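Local coordinates for uracil-dna glycosylase (Deinococcus radiodurans, PDB 4UQM), which belongs to the uracil-DNA glycosylase superfamily, an alpha/beta fold built on a four-stranded parallel sheet, with DNA bound in this model, at residues A[21-25]-A[26-30]; A[29-32]-A[33-36]; A[83-87]-A[88-92]; A[106-109]-A[110-114]; A[222-225]-A[226-230]. The protein carries 1 engineered substitution. All blocks are in the same frame, centred on the assembly; numbering follows the deposited sequence.

Contact 1 (A[21-25]-A[26-30]); sequences ANLPE and DWQEA
At the edge of the Trp27 indole, in the plane of the ring, sits CG of Pro24, with 3.8 Å between it and Trp27 CD1; the two side chains point the same way. Leu72, Leu67 and, from helix 160-172, Val167 and Val171 add to the packing round the indole, while its NE1 bonds to Thr70 O. The second flat group, the Gln28 amide, crosses Leu23 at about a right angle: NE2 lies 3.3 Å from Leu23 CB, and OE1 the same 3.3 Å from Leu23 CD1. A bend at chi2 (-67°) folds the amide back over this leucine, where NE2 also reaches Pro20 O. All this surrounds the N-terminus of helix 25-35. Pro24 is at the N-cap, where its nitrogen is not needed for the helix bonding, and its carbonyl accepts from Gln28 N (3.1 Å). One residue on, Glu29 N bonds to Glu25 O. Asp26 suits the first turn because its carboxylate receives backbone N-H groups: those of Leu72 and Gly73, and weakly that of Trp27. On the exposed side Glu25 OE2 and Glu29 OE2 approach to 2.5 Å, so close that one acid probably holds a proton and donates it.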
# COMPACT_ATOMS: atom_id res chain seq x y z
N ALA A 21 12.81 5.11 12.25
CA ALA A 21 14.19 5.24 11.77
C ALA A 21 14.28 5.03 10.27
O ALA A 21 13.51 4.25 9.70
CB ALA A 21 15.06 4.22 12.46
N ASN A 22 15.28 5.66 9.66
CA ASN A 22 15.70 5.35 8.31
C ASN A 22 14.57 5.50 7.28
O ASN A 22 14.36 4.60 6.44
CB ASN A 22 16.30 3.93 8.23
CG ASN A 22 16.98 3.63 6.88
OD1 ASN A 22 17.49 4.52 6.23
ND2 ASN A 22 16.94 2.38 6.44
N LEU A 23 13.83 6.61 7.39
CA LEU A 23 12.91 7.04 6.35
C LEU A 23 13.62 8.01 5.42
O LEU A 23 14.53 8.77 5.84
CB LEU A 23 11.68 7.75 6.92
CG LEU A 23 10.79 6.98 7.90
CD1 LEU A 23 9.66 7.83 8.33
CD2 LEU A 23 10.32 5.71 7.24
N PRO A 24 13.26 7.97 4.12
CA PRO A 24 13.75 8.98 3.20
C PRO A 24 13.44 10.36 3.76
O PRO A 24 12.42 10.58 4.42
CB PRO A 24 12.95 8.70 1.91
CG PRO A 24 12.59 7.28 2.00
CD PRO A 24 12.36 7.00 3.45
N GLU A 25 14.32 11.33 3.53
CA GLU A 25 14.18 12.66 4.11
C GLU A 25 12.91 13.35 3.68
O GLU A 25 12.34 14.09 4.45
CB GLU A 25 15.35 13.57 3.66
CG GLU A 25 15.29 15.06 4.07
CD GLU A 25 16.22 16.00 3.29
OE1 GLU A 25 17.04 15.54 2.46
OE2 GLU A 25 16.17 17.24 3.50
N ASP A 26 12.48 13.13 2.44
CA ASP A 26 11.25 13.77 1.97
C ASP A 26 10.03 13.32 2.75
O ASP A 26 9.19 14.15 3.11
CB ASP A 26 11.07 13.67 0.43
CG ASP A 26 11.12 12.28 -0.14
OD1 ASP A 26 10.97 11.25 0.55
OD2 ASP A 26 11.26 12.26 -1.41
N TRP A 27 9.95 12.03 3.05
CA TRP A 27 8.88 11.54 3.92
C TRP A 27 9.01 12.10 5.33
O TRP A 27 8.01 12.51 5.94
CB TRP A 27 8.85 10.03 3.99
CG TRP A 27 8.28 9.30 2.82
CD1 TRP A 27 8.89 8.29 2.12
CD2 TRP A 27 6.95 9.45 2.25
NE1 TRP A 27 8.03 7.82 1.12
CE2 TRP A 27 6.85 8.53 1.19
CE3 TRP A 27 5.86 10.27 2.54
CZ2 TRP A 27 5.68 8.39 0.42
CZ3 TRP A 27 4.71 10.12 1.82
CH2 TRP A 27 4.63 9.21 0.74
N GLN A 28 10.23 12.16 5.86
CA GLN A 28 10.40 12.67 7.22
C GLN A 28 9.90 14.10 7.32
O GLN A 28 9.21 14.47 8.28
CB GLN A 28 11.86 12.59 7.67
CG GLN A 28 12.53 11.23 7.91
CD GLN A 28 12.02 10.38 9.10
OE1 GLN A 28 10.89 10.56 9.60
NE2 GLN A 28 12.87 9.39 9.54
N GLU A 29 10.24 14.92 6.33
CA GLU A 29 9.79 16.31 6.33
C GLU A 29 8.29 16.46 6.18
O GLU A 29 7.66 17.24 6.89
CB GLU A 29 10.53 17.12 5.26
CG GLU A 29 12.00 17.26 5.57
CD GLU A 29 12.79 18.04 4.54
OE1 GLU A 29 12.17 18.75 3.71
OE2 GLU A 29 14.04 17.95 4.59
N ALA A 30 7.71 15.68 5.28
CA ALA A 30 6.24 15.75 5.04
C ALA A 30 5.45 15.26 6.23
O ALA A 30 4.41 15.81 6.56
CB ALA A 30 5.87 14.99 3.80

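Contact 2 (A[29-32]-A[33-36]); sequences EALL and PEFS
Leu31 and Phe35, one turn apart, make the tight side: CE2 of the phenyl ring comes to 3.7 Å from Leu31 CB, and both residues are buried. The backbone backs this up, since Phe35 N donates to Leu31 O at 3.2 Å. Leu31 O takes a second, weak bond from Glu34 N (2.8 Å). Beyond the segments Phe40 meets Phe35 edge to face, and Phe163 of helix 160-172 packs on Leu31. The last turns of helix 25-35 are kinked here, because Pro33 has no N-H to offer the turn before it, and Glu34 N makes its weak bond to Leu31 O rather than reaching Ala30 O, four residues back. Ala30 O, bypassed by the usual partner, is served by a water at 2.8 Å, which also donates to Glu34 OE2; the other oxygen of that carboxylate, OE1, bonds to Tyr39 OH. The solvent side is looser, with Leu32, Pro33 and Ser36 all exposed. Leu32 O holds Ser36 twice, by OG at 2.8 Å and weakly by N. With its OG beside its own backbone N (chi1 -45°), the serine can fold back toward this carbonyl, yet OG stands 39° out of the carbonyl plane.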
# COMPACT_ATOMS: atom_id res chain seq x y z
N GLU A 29 10.24 14.92 6.33
CA GLU A 29 9.79 16.31 6.33
C GLU A 29 8.29 16.46 6.18
O GLU A 29 7.66 17.24 6.89
CB GLU A 29 10.53 17.12 5.26
CG GLU A 29 12.00 17.26 5.57
CD GLU A 29 12.79 18.04 4.54
OE1 GLU A 29 12.17 18.75 3.71
OE2 GLU A 29 14.04 17.95 4.59
N ALA A 30 7.71 15.68 5.28
CA ALA A 30 6.24 15.75 5.04
C ALA A 30 5.45 15.26 6.23
O ALA A 30 4.41 15.81 6.56
CB ALA A 30 5.87 14.99 3.80
N LEU A 31 5.96 14.23 6.91
CA LEU A 31 5.18 13.56 7.94
C LEU A 31 5.57 13.94 9.37
O LEU A 31 4.90 13.51 10.30
CB LEU A 31 5.27 12.04 7.75
CG LEU A 31 4.79 11.54 6.39
CD1 LEU A 31 5.15 10.08 6.20
CD2 LEU A 31 3.29 11.81 6.22
N LEU A 32 6.60 14.77 9.54
CA LEU A 32 6.97 15.21 10.87
C LEU A 32 5.80 15.64 11.74
O LEU A 32 5.78 15.25 12.90
CB LEU A 32 8.06 16.30 10.85
CG LEU A 32 8.58 16.75 12.23
CD1 LEU A 32 9.18 15.58 13.03
CD2 LEU A 32 9.61 17.85 12.07
N PRO A 33 4.83 16.43 11.20
CA PRO A 33 3.72 16.82 12.07
C PRO A 33 2.90 15.64 12.60
O PRO A 33 2.31 15.72 13.67
CB PRO A 33 2.85 17.71 11.16
CG PRO A 33 3.81 18.24 10.15
CD PRO A 33 4.71 17.08 9.88
N GLU A 34 2.83 14.56 11.83
CA GLU A 34 2.12 13.36 12.27
C GLU A 34 2.87 12.69 13.42
O GLU A 34 2.27 12.36 14.46
CB GLU A 34 1.98 12.36 11.12
CG GLU A 34 1.43 12.98 9.82
CD GLU A 34 0.26 13.89 10.03
OE1 GLU A 34 -0.69 13.51 10.76
OE2 GLU A 34 0.22 14.98 9.40
N PHE A 35 4.18 12.50 13.27
CA PHE A 35 4.96 11.82 14.30
C PHE A 35 4.99 12.58 15.61
O PHE A 35 5.22 12.01 16.66
CB PHE A 35 6.38 11.53 13.81
CG PHE A 35 6.43 10.70 12.53
CD1 PHE A 35 5.71 9.55 12.44
CD2 PHE A 35 7.23 11.06 11.45
CE1 PHE A 35 5.73 8.78 11.27
CE2 PHE A 35 7.28 10.29 10.31
CZ PHE A 35 6.50 9.18 10.19
N SER A 36 4.69 13.88 15.52
CA SER A 36 4.63 14.79 16.66
C SER A 36 3.23 14.96 17.28
O SER A 36 3.09 15.58 18.30
CB SER A 36 5.19 16.18 16.22
OG SER A 36 6.42 16.09 15.46
O HOH W 1 1.67 15.55 7.15

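Contact 3 (A[83-87]-A[88-92]); sequences DPYHG and PNQAH. With nucleotides of chain B.
Tyr85, Gly87 and Ala91 meet round a single water held by three bonds: it donates to Tyr85 O (2.7 Å) and to Gly87 O (2.6 Å) and accepts from Ala91 N. The water bridges the two arms of a loop that doubles back on itself, their end-to-end directions 162° apart. The apolar part of the direct contact is small: Pro84 CB lies 3.7 Å from Ala91 CB. The Tyr85 ring and the Gln90 side chain cross at about a right angle, and the extended Gln90 chain carries OE1 to Gly87, where it takes a weak bond from the backbone N (3.0 Å). Glycine suits this position, as Gln90 OE1 leaves no room for a side-chain carbon. The bend itself, through Pro88 and Asn89, resembles a type II turn, closed by a weak bond from Gln90 N to Gly87 O; asparagine readily adopts the left-handed conformation found at its second corner. His86 turns away from this loop. Its CG sits between the backbone N and carbonyl carbon (chi1 62°), and NE2 gives DA8 of chain B a bond to OP2 of 2.7 Å, nearly straight at 163° and in the ring plane. Tyr85 OH is tied to Phe96 O, and Asp83 OD2 to Asn153 N. The loop after strand 77-81 carries the Gly-Gln-Asp-Pro-Tyr-His motif of family 1 uracil-DNA glycosylases, whose His86 here bonds the DNA backbone.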
# COMPACT_ATOMS: atom_id res chain seq x y z
N ASP A 83 -5.72 -3.42 5.02
CA ASP A 83 -4.86 -3.60 6.18
C ASP A 83 -3.95 -4.78 5.87
O ASP A 83 -4.12 -5.47 4.85
CB ASP A 83 -5.68 -3.77 7.50
CG ASP A 83 -6.44 -5.08 7.62
OD1 ASP A 83 -7.01 -5.61 6.66
OD2 ASP A 83 -6.45 -5.63 8.76
N PRO A 84 -2.91 -5.00 6.67
CA PRO A 84 -1.93 -6.01 6.29
C PRO A 84 -2.47 -7.41 6.32
O PRO A 84 -3.45 -7.74 7.04
CB PRO A 84 -0.82 -5.85 7.33
CG PRO A 84 -0.99 -4.48 7.87
CD PRO A 84 -2.49 -4.25 7.86
N TYR A 85 -1.81 -8.33 5.61
CA TYR A 85 -2.15 -9.74 5.77
C TYR A 85 -2.02 -10.12 7.27
O TYR A 85 -1.13 -9.61 7.99
CB TYR A 85 -1.12 -10.65 5.09
CG TYR A 85 -1.13 -10.63 3.59
CD1 TYR A 85 -2.26 -10.99 2.86
CD2 TYR A 85 0.02 -10.25 2.89
CE1 TYR A 85 -2.24 -11.00 1.45
CE2 TYR A 85 0.07 -10.31 1.51
CZ TYR A 85 -1.08 -10.66 0.80
OH TYR A 85 -1.12 -10.69 -0.60
N HIS A 86 -2.87 -11.02 7.74
CA HIS A 86 -3.03 -11.27 9.16
C HIS A 86 -2.66 -12.68 9.55
O HIS A 86 -2.98 -13.13 10.68
CB HIS A 86 -4.44 -10.91 9.64
CG HIS A 86 -5.54 -11.69 9.00
ND1 HIS A 86 -6.43 -11.08 8.15
CD2 HIS A 86 -5.82 -13.01 8.96
CE1 HIS A 86 -7.26 -11.99 7.66
NE2 HIS A 86 -6.91 -13.17 8.12
N GLY A 87 -1.91 -13.37 8.69
CA GLY A 87 -1.37 -14.69 9.04
C GLY A 87 0.15 -14.66 9.25
O GLY A 87 0.85 -13.69 8.89
N PRO A 88 0.71 -15.74 9.81
CA PRO A 88 2.11 -15.66 10.16
C PRO A 88 3.04 -15.56 8.94
O PRO A 88 2.79 -16.19 7.94
CB PRO A 88 2.36 -16.96 10.95
CG PRO A 88 1.22 -17.86 10.62
CD PRO A 88 0.06 -16.94 10.38
N ASN A 89 4.07 -14.74 9.08
CA ASN A 89 5.11 -14.54 8.09
C ASN A 89 4.59 -14.20 6.71
O ASN A 89 5.12 -14.66 5.71
CB ASN A 89 6.13 -15.65 8.12
CG ASN A 89 7.41 -15.35 7.32
OD1 ASN A 89 7.80 -14.19 7.07
ND2 ASN A 89 8.00 -16.37 6.83
N GLN A 90 3.53 -13.38 6.70
CA GLN A 90 3.00 -12.85 5.46
C GLN A 90 3.36 -11.40 5.27
O GLN A 90 4.16 -11.03 4.42
CB GLN A 90 1.49 -13.09 5.37
CG GLN A 90 1.13 -14.54 5.30
CD GLN A 90 -0.37 -14.75 5.17
OE1 GLN A 90 -1.15 -14.13 5.90
NE2 GLN A 90 -0.78 -15.57 4.23
N ALA A 91 2.71 -10.53 6.06
CA ALA A 91 2.94 -9.09 5.92
C ALA A 91 4.34 -8.65 6.33
O ALA A 91 4.83 -9.02 7.42
CB ALA A 91 1.92 -8.25 6.69
N HIS A 92 4.95 -7.80 5.52
CA HIS A 92 6.21 -7.13 5.91
C HIS A 92 6.27 -5.68 5.44
O HIS A 92 7.37 -5.11 5.30
CB HIS A 92 7.46 -7.91 5.51
CG HIS A 92 7.54 -9.22 6.19
ND1 HIS A 92 7.04 -10.34 5.58
CD2 HIS A 92 7.92 -9.60 7.43
CE1 HIS A 92 7.15 -11.36 6.39
NE2 HIS A 92 7.69 -10.95 7.51
P DA B 8 -7.23 -16.85 7.28
OP1 DA B 8 -6.23 -17.71 7.95
OP2 DA B 8 -7.86 -15.67 7.94
O5' DA B 8 -6.83 -16.51 5.77
C5' DA B 8 -7.57 -15.48 5.12
C4' DA B 8 -7.43 -15.58 3.62
O4' DA B 8 -8.31 -16.61 3.11
C3' DA B 8 -7.84 -14.29 2.93
O3' DA B 8 -7.04 -14.04 1.78
C2' DA B 8 -9.27 -14.54 2.48
C1' DA B 8 -9.33 -16.05 2.31
N9 DA B 8 -10.61 -16.62 2.73
C8 DA B 8 -11.38 -17.53 2.05
N7 DA B 8 -12.51 -17.82 2.64
C5 DA B 8 -12.50 -17.03 3.78
C6 DA B 8 -13.44 -16.85 4.82
N6 DA B 8 -14.60 -17.52 4.89
N1 DA B 8 -13.12 -16.00 5.81
C2 DA B 8 -11.97 -15.32 5.73
N3 DA B 8 -11.01 -15.39 4.80
C4 DA B 8 -11.35 -16.27 3.84
O HOH W 2 1.12 -11.11 8.37

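Contact 4 (A[106-109]-A[110-114]); sequences PSLR and NIYKE. With nucleotides of chain B.
Leu108 lies over one face of the Tyr112 ring, its CG 4.1 Å from the centroid and 20° off the ring normal: a CH-pi contact displaced toward the rim. CG is set anti to the leucine's own backbone N (chi1 -173°), which sends the isobutyl group along the helix to the tyrosine of the next turn. CD1 then touches Tyr112 CE1 at 3.7 Å and also reaches Ile111 CB at 4.0 Å, wedged between the two later residues. The branched, apolar leucine suits this buried spot, while the phenol can end in a polar group because Tyr112 OH bonds to His127 O. These residues belong to the first turns of helix 106-118, where Pro106 fits naturally, having no N-H to be paired. Regular bonds run up the turn, among them Tyr112 N to Leu108 O at 2.8 Å. At the helix start Pro106 packs its ring against DA8 of chain B, with CG 3.7 Å from O3'. Another flank is polar. Lys113 bends at chi3 and brings NZ to Asn110 OD1 at 3.0 Å, nearly along the C=O axis (174°). The amide of Asn110 is thereby held at both ends, for ND2 bonds to Pro207 O and Glu212 OE1. Lys113 also packs on a sugar of the bound DNA, and Ile111 meets Phe221 of helix 220-230.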
# COMPACT_ATOMS: atom_id res chain seq x y z
N PRO A 106 -4.10 -15.65 -1.33
CA PRO A 106 -5.23 -15.49 -2.25
C PRO A 106 -5.40 -14.13 -2.90
O PRO A 106 -5.70 -14.04 -4.10
CB PRO A 106 -6.47 -15.86 -1.39
CG PRO A 106 -5.88 -16.79 -0.37
CD PRO A 106 -4.48 -16.34 -0.08
N SER A 107 -5.24 -13.04 -2.14
CA SER A 107 -5.38 -11.73 -2.74
C SER A 107 -4.40 -11.52 -3.88
O SER A 107 -4.74 -10.92 -4.92
CB SER A 107 -5.20 -10.63 -1.68
OG SER A 107 -6.26 -10.69 -0.70
N LEU A 108 -3.16 -11.91 -3.62
CA LEU A 108 -2.12 -11.72 -4.62
C LEU A 108 -2.31 -12.68 -5.80
O LEU A 108 -2.06 -12.30 -6.95
CB LEU A 108 -0.72 -11.83 -4.00
CG LEU A 108 0.47 -11.50 -4.93
CD1 LEU A 108 0.34 -10.11 -5.57
CD2 LEU A 108 1.80 -11.66 -4.22
N ARG A 109 -2.80 -13.89 -5.55
CA ARG A 109 -3.19 -14.78 -6.66
C ARG A 109 -4.19 -14.10 -7.54
O ARG A 109 -4.12 -14.23 -8.75
CB ARG A 109 -3.79 -16.07 -6.16
CG ARG A 109 -2.78 -16.89 -5.45
CD ARG A 109 -3.24 -18.28 -5.23
NE ARG A 109 -2.26 -18.85 -4.34
CZ ARG A 109 -1.11 -19.34 -4.73
NH1 ARG A 109 -0.76 -19.42 -6.05
NH2 ARG A 109 -0.32 -19.80 -3.78
N ASN A 110 -5.13 -13.37 -6.92
CA ASN A 110 -6.14 -12.67 -7.72
C ASN A 110 -5.56 -11.47 -8.44
O ASN A 110 -5.92 -11.24 -9.60
CB ASN A 110 -7.31 -12.27 -6.82
CG ASN A 110 -8.20 -13.44 -6.49
OD1 ASN A 110 -8.14 -14.49 -7.13
ND2 ASN A 110 -9.09 -13.25 -5.53
N ILE A 111 -4.68 -10.71 -7.81
CA ILE A 111 -3.94 -9.68 -8.49
C ILE A 111 -3.25 -10.25 -9.75
O ILE A 111 -3.27 -9.64 -10.83
CB ILE A 111 -2.95 -8.97 -7.54
CG1 ILE A 111 -3.70 -8.03 -6.58
CG2 ILE A 111 -1.87 -8.18 -8.29
CD1 ILE A 111 -2.87 -7.68 -5.36
N TYR A 112 -2.55 -11.36 -9.57
CA TYR A 112 -1.87 -12.04 -10.70
C TYR A 112 -2.86 -12.46 -11.81
O TYR A 112 -2.55 -12.32 -13.00
CB TYR A 112 -1.07 -13.24 -10.24
CG TYR A 112 0.23 -12.96 -9.47
CD1 TYR A 112 0.75 -11.66 -9.32
CD2 TYR A 112 0.92 -14.00 -8.85
CE1 TYR A 112 1.90 -11.43 -8.65
CE2 TYR A 112 2.11 -13.78 -8.16
CZ TYR A 112 2.61 -12.49 -8.06
OH TYR A 112 3.76 -12.28 -7.37
N LYS A 113 -4.04 -12.93 -11.43
CA LYS A 113 -5.07 -13.33 -12.43
C LYS A 113 -5.50 -12.13 -13.23
O LYS A 113 -5.61 -12.19 -14.47
CB LYS A 113 -6.31 -13.99 -11.76
CG LYS A 113 -6.10 -15.40 -11.25
CD LYS A 113 -7.33 -15.97 -10.52
CE LYS A 113 -6.98 -16.64 -9.22
NZ LYS A 113 -8.17 -17.16 -8.48
N GLU A 114 -5.74 -11.01 -12.56
CA GLU A 114 -6.17 -9.82 -13.23
C GLU A 114 -5.05 -9.25 -14.14
O GLU A 114 -5.31 -8.84 -15.29
CB GLU A 114 -6.65 -8.79 -12.20
CG GLU A 114 -7.14 -7.49 -12.82
CD GLU A 114 -8.41 -7.61 -13.62
OE1 GLU A 114 -9.15 -8.60 -13.47
OE2 GLU A 114 -8.70 -6.64 -14.40
P DA B 8 -7.23 -16.85 7.28
OP1 DA B 8 -6.23 -17.71 7.95
OP2 DA B 8 -7.86 -15.67 7.94
O5' DA B 8 -6.83 -16.51 5.77
C5' DA B 8 -7.57 -15.48 5.12
C4' DA B 8 -7.43 -15.58 3.62
O4' DA B 8 -8.31 -16.61 3.11
C3' DA B 8 -7.84 -14.29 2.93
O3' DA B 8 -7.04 -14.04 1.78
C2' DA B 8 -9.27 -14.54 2.48
C1' DA B 8 -9.33 -16.05 2.31
N9 DA B 8 -10.61 -16.62 2.73
C8 DA B 8 -11.38 -17.53 2.05
N7 DA B 8 -12.51 -17.82 2.64
C5 DA B 8 -12.50 -17.03 3.78
C6 DA B 8 -13.44 -16.85 4.82
N6 DA B 8 -14.60 -17.52 4.89
N1 DA B 8 -13.12 -16.00 5.81
C2 DA B 8 -11.97 -15.32 5.73
N3 DA B 8 -11.01 -15.39 4.80
C4 DA B 8 -11.35 -16.27 3.84
O HOH W 3 -7.28 -16.43 -4.76

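Contact 5 (A[222-225]-A[226-230]); sequences SKTN and EALEK
Nearly all of helix 220-230 takes part here, a regular alpha helix with one face turned to the central sheet, and Thr224 and Leu228 mark that face. They lie side by side and point the same way, Thr224 CG2 3.9 Å from Leu228 CD1. Since CG2 is anti to the backbone N, the methyl lines up with the leucine, while OG1 bonds back to Pro220 O and so is satisfied inside the buried face. Leu228 CG also rests 3.3 Å from Thr224 O, the carbonyl that accepts Leu228 N. Asn225 stands at the border: its OD1 takes a bond from Val236 N and passes 4.0 Å from Leu228 CD1. One turn on, the exposed Glu229 lays its chain over the Asn225 carbonyl, with CG 3.2 Å from Asn225 O. Charged residues suit the solvent side, where Glu226 and Lys230, four apart, form a salt bridge; NZ meets OE2 at 3.1 Å on the anti lone pair. Toward the protein, small or branched apolar groups fit instead: Thr224 packs on Val77, Val179, Ile181 and Ile202, and Ala227 on Val179 and Val200. Such a two-faced helix laid on parallel strands is typical of layered alpha/beta folds.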
# COMPACT_ATOMS: atom_id res chain seq x y z
N SER A 222 -3.56 -1.63 -16.67
CA SER A 222 -3.54 -0.96 -17.95
C SER A 222 -4.04 0.48 -17.85
O SER A 222 -3.49 1.37 -18.48
CB SER A 222 -4.31 -1.73 -19.00
OG SER A 222 -5.66 -1.85 -18.64
N LYS A 223 -5.11 0.70 -17.09
CA LYS A 223 -5.60 2.06 -16.88
C LYS A 223 -4.51 2.93 -16.27
O LYS A 223 -4.29 4.05 -16.70
CB LYS A 223 -6.86 2.07 -16.01
CG LYS A 223 -8.07 1.53 -16.73
CD LYS A 223 -9.22 1.37 -15.78
CE LYS A 223 -10.46 0.85 -16.49
NZ LYS A 223 -11.43 0.33 -15.49
N THR A 224 -3.75 2.37 -15.30
CA THR A 224 -2.66 3.13 -14.68
C THR A 224 -1.62 3.53 -15.73
O THR A 224 -1.17 4.68 -15.78
CB THR A 224 -2.04 2.29 -13.55
OG1 THR A 224 -2.98 2.16 -12.50
CG2 THR A 224 -0.75 2.93 -13.01
N ASN A 225 -1.21 2.57 -16.54
CA ASN A 225 -0.17 2.83 -17.51
C ASN A 225 -0.61 3.82 -18.58
O ASN A 225 0.18 4.69 -18.98
CB ASN A 225 0.37 1.56 -18.11
CG ASN A 225 1.33 0.86 -17.17
OD1 ASN A 225 1.70 1.40 -16.15
ND2 ASN A 225 1.75 -0.35 -17.53
N GLU A 226 -1.87 3.76 -18.98
CA GLU A 226 -2.36 4.71 -19.96
C GLU A 226 -2.35 6.14 -19.38
O GLU A 226 -1.90 7.08 -20.04
CB GLU A 226 -3.74 4.28 -20.44
CG GLU A 226 -4.38 5.23 -21.45
CD GLU A 226 -5.72 4.73 -21.99
OE1 GLU A 226 -6.16 3.61 -21.56
OE2 GLU A 226 -6.32 5.43 -22.85
N ALA A 227 -2.79 6.28 -18.13
CA ALA A 227 -2.75 7.59 -17.48
C ALA A 227 -1.31 8.12 -17.33
O ALA A 227 -1.05 9.32 -17.53
CB ALA A 227 -3.44 7.53 -16.11
N LEU A 228 -0.39 7.27 -16.90
CA LEU A 228 1.01 7.70 -16.77
C LEU A 228 1.54 8.17 -18.12
O LEU A 228 2.14 9.23 -18.22
CB LEU A 228 1.88 6.60 -16.20
CG LEU A 228 1.59 6.25 -14.73
CD1 LEU A 228 2.26 4.96 -14.31
CD2 LEU A 228 1.99 7.42 -13.84
N GLU A 229 1.28 7.37 -19.15
CA GLU A 229 1.81 7.69 -20.47
C GLU A 229 1.26 8.99 -21.00
O GLU A 229 2.02 9.80 -21.56
CB GLU A 229 1.49 6.55 -21.41
CG GLU A 229 2.36 5.35 -21.16
CD GLU A 229 1.80 4.07 -21.77
OE1 GLU A 229 0.83 4.14 -22.51
OE2 GLU A 229 2.24 2.96 -21.42
N LYS A 230 -0.02 9.23 -20.79
CA LYS A 230 -0.62 10.49 -21.26
C LYS A 230 -0.06 11.73 -20.56
O LYS A 230 -0.09 12.82 -21.14
CB LYS A 230 -2.15 10.46 -21.14
CG LYS A 230 -2.83 9.36 -21.93
CD LYS A 230 -2.85 9.54 -23.44
CE LYS A 230 -3.40 8.29 -24.11
NZ LYS A 230 -4.80 7.98 -23.64

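In the fold
Contacts 1 and 2 share helix 25-35 and overlap at Glu29 and Ala30; they touch where Phe35 meets Leu23 and Gln28. Contact 1 is a surface contact and contact 2 only partly buried; their nearest atoms lie about 23 and 20 Å from the DNA. Contacts 3 and 4 approach the nucleic acid, and each meets DA8 of chain B, contact 3 through a hydrogen bond to phosphate and contact 4 by packing. They join where Tyr85 OH touches Leu108 CB. Contact 4 is the buried one, rich in apolar and ring packing, whereas contact 3 is an irregular loop organised round water. Contact 5, its nearest atom about 15 Å from the DNA, combines sheet-facing packing with a solvent-side salt bridge.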